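Local structure of alkylhydroperoxidase AhpD core: uncharacterized peroxidase-related protein (Ralstonia eutropha, 2PRR) at residues 63-68 / 159-164; 72-77 / 163-168. The protein is of unknown function but probably acts as a peroxidase related to alkylhydroperoxidase AhpD, in the carboxymuconolactone decarboxylase family. One frame throughout, in Å; residues are numbered along the deposited sequence.

Contact 1: residues 63-68 / 159-164; sequences MLKDGG and AWDIAA
Lys65, in the loop between helices 49-63 and 71-84, reaches across to Asp161 on helix 156-179, and this salt bridge carries nearly all of the contact. Successive residues of that helix face different neighbours. Ala159 packs on Phe146 and Leu149 of helix 143-151, while Trp160 faces the second subunit, where its NE1 is hydrogen-bonded to Glu51 of that chain. Asp161 is the residue that turns to the loop. Its CG lies beside its own backbone N (chi1 -71°), which carries the carboxylate out from the helix to the ammonium group. Lys65 NZ sits 2.8 Å from Asp161 OD2, approaching on the syn side but 29° out of the carboxylate plane, and a second, weak bond of 3.0 Å joins Lys65 NZ to Asp161 OD1. Bent at its last two torsions, the lysine side chain lets Lys65 NZ also donate a hydrogen bond to Asp66 O (3.1 Å). A water that accepts from Gly68 N at 2.9 Å also lies by Asp161 OD2, but that second distance, 2.5 Å, is shorter than normal and doubtful in detail. Because Asp161 OD1 also forms a salt bridge with Arg48 of the second subunit, two cations probably favour the ionised carboxylate. Ile162 then turns inward to helices 122-137 and 71-84, and Ala163 packs on both helix 122-137 and the second subunit. This is a salt bridge between an interhelical loop and a helix flank at a subunit interface, in an all-helical fold consistent with the AhpD family.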
loop_
_atom_site.group_PDB
_atom_site.type_symbol
_atom_site.label_atom_id
_atom_site.label_comp_id
_atom_site.label_asym_id
_atom_site.label_seq_id
_atom_site.Cartn_x
_atom_site.Cartn_y
_atom_site.Cartn_z
HETATM N N MSE D 63 -1.634 15.563 -27.983
HETATM C CA MSE D 63 -0.682 14.777 -28.710
HETATM C C MSE D 63 -0.334 15.418 -30.052
HETATM O O MSE D 63 0.646 15.031 -30.659
HETATM C CB MSE D 63 -1.215 13.357 -28.917
HETATM C CG MSE D 63 -1.714 12.655 -27.684
HETATM SE SE MSE D 63 -0.362 12.544 -26.334
HETATM C CE MSE D 63 0.552 11.344 -26.891
ATOM N N LEU D 64 -1.107 16.392 -30.518
ATOM C CA LEU D 64 -0.814 17.001 -31.817
ATOM C C LEU D 64 -0.301 18.450 -31.740
ATOM O O LEU D 64 0.237 18.953 -32.713
ATOM C CB LEU D 64 -2.017 16.859 -32.750
ATOM C CG LEU D 64 -2.486 15.418 -33.033
ATOM C CD1 LEU D 64 -3.589 15.373 -34.063
ATOM C CD2 LEU D 64 -1.345 14.573 -33.525
ATOM N N LYS D 65 -0.402 19.099 -30.583
ATOM C CA LYS D 65 0.065 20.477 -30.437
ATOM C C LYS D 65 1.556 20.651 -30.677
ATOM O O LYS D 65 2.300 19.676 -30.761
ATOM C CB LYS D 65 -0.243 20.987 -29.018
ATOM C CG LYS D 65 0.519 20.276 -27.890
ATOM C CD LYS D 65 0.054 20.731 -26.496
ATOM C CE LYS D 65 0.618 22.090 -26.077
ATOM N NZ LYS D 65 2.053 22.094 -25.655
ATOM N N ASP D 66 1.990 21.902 -30.809
ATOM C CA ASP D 66 3.414 22.206 -30.875
ATOM C C ASP D 66 3.779 22.245 -29.384
ATOM O O ASP D 66 2.964 22.669 -28.550
ATOM C CB ASP D 66 3.688 23.527 -31.622
ATOM C CG ASP D 66 3.291 23.466 -33.089
ATOM N N GLY D 67 4.953 21.744 -29.021
ATOM C CA GLY D 67 5.309 21.692 -27.603
ATOM C C GLY D 67 6.733 21.292 -27.256
ATOM O O GLY D 67 7.514 20.869 -28.095
ATOM N N GLY D 68 7.072 21.441 -25.983
ATOM C CA GLY D 68 8.406 21.100 -25.525
ATOM C C GLY D 68 8.676 19.604 -25.518
ATOM O O GLY D 68 9.828 19.194 -25.399
ATOM N N ALA D 159 6.058 21.069 -18.042
ATOM C CA ALA D 159 5.499 20.380 -16.887
ATOM C C ALA D 159 3.977 20.184 -17.035
ATOM O O ALA D 159 3.458 19.139 -16.656
ATOM C CB ALA D 159 5.851 21.125 -15.588
ATOM N N TRP D 160 3.271 21.161 -17.612
ATOM C CA TRP D 160 1.808 21.070 -17.828
ATOM C C TRP D 160 1.483 20.016 -18.909
ATOM O O TRP D 160 0.490 19.281 -18.804
ATOM C CB TRP D 160 1.245 22.449 -18.227
ATOM C CG TRP D 160 -0.243 22.541 -18.525
ATOM C CD1 TRP D 160 -0.934 21.876 -19.504
ATOM C CD2 TRP D 160 -1.209 23.418 -17.893
ATOM N NE1 TRP D 160 -2.258 22.235 -19.474
ATOM C CE2 TRP D 160 -2.449 23.193 -18.516
ATOM C CE3 TRP D 160 -1.140 24.366 -16.877
ATOM C CZ2 TRP D 160 -3.603 23.874 -18.149
ATOM C CZ3 TRP D 160 -2.292 25.030 -16.509
ATOM C CH2 TRP D 160 -3.499 24.781 -17.132
ATOM N N ASP D 161 2.303 19.959 -19.949
ATOM C CA ASP D 161 2.125 18.988 -21.007
ATOM C C ASP D 161 2.239 17.551 -20.494
ATOM O O ASP D 161 1.446 16.687 -20.871
ATOM C CB ASP D 161 3.146 19.232 -22.108
ATOM C CG ASP D 161 2.861 20.506 -22.917
ATOM O OD1 ASP D 161 1.759 21.053 -22.808
ATOM O OD2 ASP D 161 3.739 20.942 -23.683
ATOM N N ILE D 162 3.236 17.307 -19.644
ATOM C CA ILE D 162 3.451 15.978 -19.017
ATOM C C ILE D 162 2.220 15.583 -18.230
ATOM O O ILE D 162 1.641 14.546 -18.477
ATOM C CB ILE D 162 4.696 15.976 -18.060
ATOM C CG1 ILE D 162 5.982 16.193 -18.856
ATOM C CG2 ILE D 162 4.781 14.646 -17.213
ATOM C CD1 ILE D 162 7.166 16.625 -18.025
ATOM N N ALA D 163 1.866 16.445 -17.279
ATOM C CA ALA D 163 0.718 16.286 -16.407
ATOM C C ALA D 163 -0.601 16.114 -17.169
ATOM O O ALA D 163 -1.405 15.257 -16.812
ATOM C CB ALA D 163 0.647 17.457 -15.431
ATOM N N ALA D 164 -0.805 16.882 -18.242
ATOM C CA ALA D 164 -2.011 16.762 -19.034
ATOM C C ALA D 164 -2.134 15.380 -19.689
ATOM O O ALA D 164 -3.182 14.741 -19.630
ATOM C CB ALA D 164 -2.059 17.875 -20.096
HETATM O O HOH W 1 5.675 22.575 -23.726
#

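Contact 2: residues 72-77 / 163-168; sequences GEREMI and AAITAF
Ile77 and Ile165 use the same first rotamer, chi1 -62° and -76°, with CG2 trans to the backbone N in each, and these two branch methyls meet across the helix pair. Ile77 CG2 lies 3.6 Å from Ile165 CG2, and at about a right angle to that approach it also meets the hydroxyl of Thr166, with Ile77 CG2 to Thr166 OG1 likewise 3.6 Å. That hydroxyl is hydrogen-bonded to Ile162 O one turn back on its own helix, so it presents a satisfied polar atom to the methyl. The longer branch of Ile165 diverges from CG2: its extended CG1 arm sends CD1 against the base of Arg74, with Ile165 CD1 3.7 Å from Arg74 CG and 3.8 Å from Arg74 CB. The two side chains cross there at about a right angle, and the rest of the arginine stretches away to bond Leu69 O through NE. At 9.8 Å between axes and 46° between directions, the short segments of helices 71-84 and 156-179 pack in the buried interior. Glu75 OE1 is hydrogen-bonded to His94 ND1 of helix 88-102. No hydrogen bond spans the two segments; the chemistry implies apolar packing, in which the arginine lends its methylenes while its charged end is engaged in the loop beyond.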
loop_
_atom_site.group_PDB
_atom_site.type_symbol
_atom_site.label_atom_id
_atom_site.label_comp_id
_atom_site.label_asym_id
_atom_site.label_seq_id
_atom_site.Cartn_x
_atom_site.Cartn_y
_atom_site.Cartn_z
ATOM N N GLY D 72 7.725 11.099 -29.491
ATOM C CA GLY D 72 8.109 9.881 -28.803
ATOM C C GLY D 72 8.012 10.015 -27.287
ATOM O O GLY D 72 7.563 9.105 -26.598
ATOM N N GLU D 73 8.433 11.162 -26.772
ATOM C CA GLU D 73 8.378 11.463 -25.349
ATOM C C GLU D 73 6.959 11.431 -24.811
ATOM O O GLU D 73 6.694 10.918 -23.718
ATOM C CB GLU D 73 9.030 12.811 -25.099
ATOM C CG GLU D 73 10.546 12.743 -25.204
ATOM C CD GLU D 73 11.265 14.088 -25.016
ATOM O OE1 GLU D 73 10.622 15.159 -24.919
ATOM O OE2 GLU D 73 12.512 14.070 -24.956
ATOM N N ARG D 74 6.034 11.961 -25.592
ATOM C CA ARG D 74 4.627 11.945 -25.219
ATOM C C ARG D 74 4.105 10.521 -25.104
ATOM O O ARG D 74 3.337 10.231 -24.192
ATOM C CB ARG D 74 3.792 12.706 -26.245
ATOM C CG ARG D 74 4.116 14.187 -26.316
ATOM C CD ARG D 74 3.430 14.881 -27.516
ATOM N NE ARG D 74 4.052 16.183 -27.795
ATOM C CZ ARG D 74 3.496 17.180 -28.476
ATOM N NH1 ARG D 74 2.257 17.094 -28.934
ATOM N NH2 ARG D 74 4.185 18.294 -28.659
ATOM N N GLU D 75 4.495 9.654 -26.052
ATOM C CA GLU D 75 4.106 8.243 -26.031
ATOM C C GLU D 75 4.786 7.494 -24.892
ATOM O O GLU D 75 4.217 6.565 -24.335
ATOM C CB GLU D 75 4.453 7.573 -27.338
ATOM C CG GLU D 75 3.653 8.108 -28.519
ATOM C CD GLU D 75 2.143 7.877 -28.405
ATOM O OE1 GLU D 75 1.688 7.085 -27.547
ATOM O OE2 GLU D 75 1.398 8.502 -29.175
HETATM N N MSE D 76 5.987 7.935 -24.544
HETATM C CA MSE D 76 6.741 7.350 -23.456
HETATM C C MSE D 76 5.971 7.578 -22.152
HETATM O O MSE D 76 5.814 6.666 -21.342
HETATM C CB MSE D 76 8.138 7.975 -23.440
HETATM C CG MSE D 76 9.225 7.177 -22.790
HETATM SE SE MSE D 76 10.885 8.050 -23.005
HETATM C CE MSE D 76 11.024 8.278 -25.085
ATOM N N ILE D 77 5.440 8.786 -21.984
ATOM C CA ILE D 77 4.623 9.106 -20.818
ATOM C C ILE D 77 3.397 8.183 -20.738
ATOM O O ILE D 77 3.028 7.695 -19.657
ATOM C CB ILE D 77 4.190 10.585 -20.806
ATOM C CG1 ILE D 77 5.430 11.494 -20.732
ATOM C CG2 ILE D 77 3.250 10.868 -19.582
ATOM C CD1 ILE D 77 5.183 12.984 -20.816
ATOM N N ALA D 163 1.866 16.445 -17.279
ATOM C CA ALA D 163 0.718 16.286 -16.407
ATOM C C ALA D 163 -0.601 16.114 -17.169
ATOM O O ALA D 163 -1.405 15.257 -16.812
ATOM C CB ALA D 163 0.647 17.457 -15.431
ATOM N N ALA D 164 -0.805 16.882 -18.242
ATOM C CA ALA D 164 -2.011 16.762 -19.034
ATOM C C ALA D 164 -2.134 15.380 -19.689
ATOM O O ALA D 164 -3.182 14.741 -19.630
ATOM C CB ALA D 164 -2.059 17.875 -20.096
ATOM N N ILE D 165 -1.060 14.943 -20.334
ATOM C CA ILE D 165 -0.981 13.622 -20.987
ATOM C C ILE D 165 -1.241 12.537 -19.926
ATOM O O ILE D 165 -2.048 11.646 -20.107
ATOM C CB ILE D 165 0.399 13.462 -21.603
ATOM C CG1 ILE D 165 0.485 14.305 -22.898
ATOM C CG2 ILE D 165 0.695 12.025 -21.869
ATOM C CD1 ILE D 165 1.836 14.370 -23.464
ATOM N N THR D 166 -0.551 12.626 -18.806
ATOM C CA THR D 166 -0.809 11.675 -17.722
ATOM C C THR D 166 -2.330 11.688 -17.451
ATOM O O THR D 166 -2.978 10.653 -17.525
ATOM C CB THR D 166 -0.011 12.043 -16.470
ATOM O OG1 THR D 166 1.386 12.117 -16.783
ATOM C CG2 THR D 166 -0.255 11.033 -15.328
ATOM N N ALA D 167 -2.893 12.875 -17.228
ATOM C CA ALA D 167 -4.306 13.025 -16.872
ATOM C C ALA D 167 -5.272 12.421 -17.869
ATOM O O ALA D 167 -6.169 11.690 -17.492
ATOM C CB ALA D 167 -4.640 14.481 -16.614
ATOM N N PHE D 168 -5.080 12.706 -19.143
ATOM C CA PHE D 168 -5.969 12.198 -20.148
ATOM C C PHE D 168 -5.857 10.687 -20.384
ATOM O O PHE D 168 -6.866 10.021 -20.603
ATOM C CB PHE D 168 -5.761 12.946 -21.464
ATOM C CG PHE D 168 -6.518 12.339 -22.589
ATOM C CD1 PHE D 168 -7.886 12.521 -22.681
ATOM C CD2 PHE D 168 -5.874 11.538 -23.523
ATOM C CE1 PHE D 168 -8.606 11.942 -23.711
ATOM C CE2 PHE D 168 -6.584 10.969 -24.575
ATOM C CZ PHE D 168 -7.950 11.179 -24.663
#

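How the contacts relate
From the N terminus the chain passes residues 63-68 and then 72-77 before some 85 to 90 largely helical residues bring it to helix 156-179, where both contacts close their loops. The loops neither nest nor cross cleanly: they start at separate stretches and end on one, overlapping in Ala163 and Ala164. The centres lie 7 Å apart. Arg74 joins them, its NH2 lying 3.1 Å from Lys65 O in a probable hydrogen bond, so the loop of contact 1 is held from both helices. Together they fasten helix 71-84 and its entry loop to helix 156-179, contact 1 partly buried beside the second subunit, contact 2 in the interior.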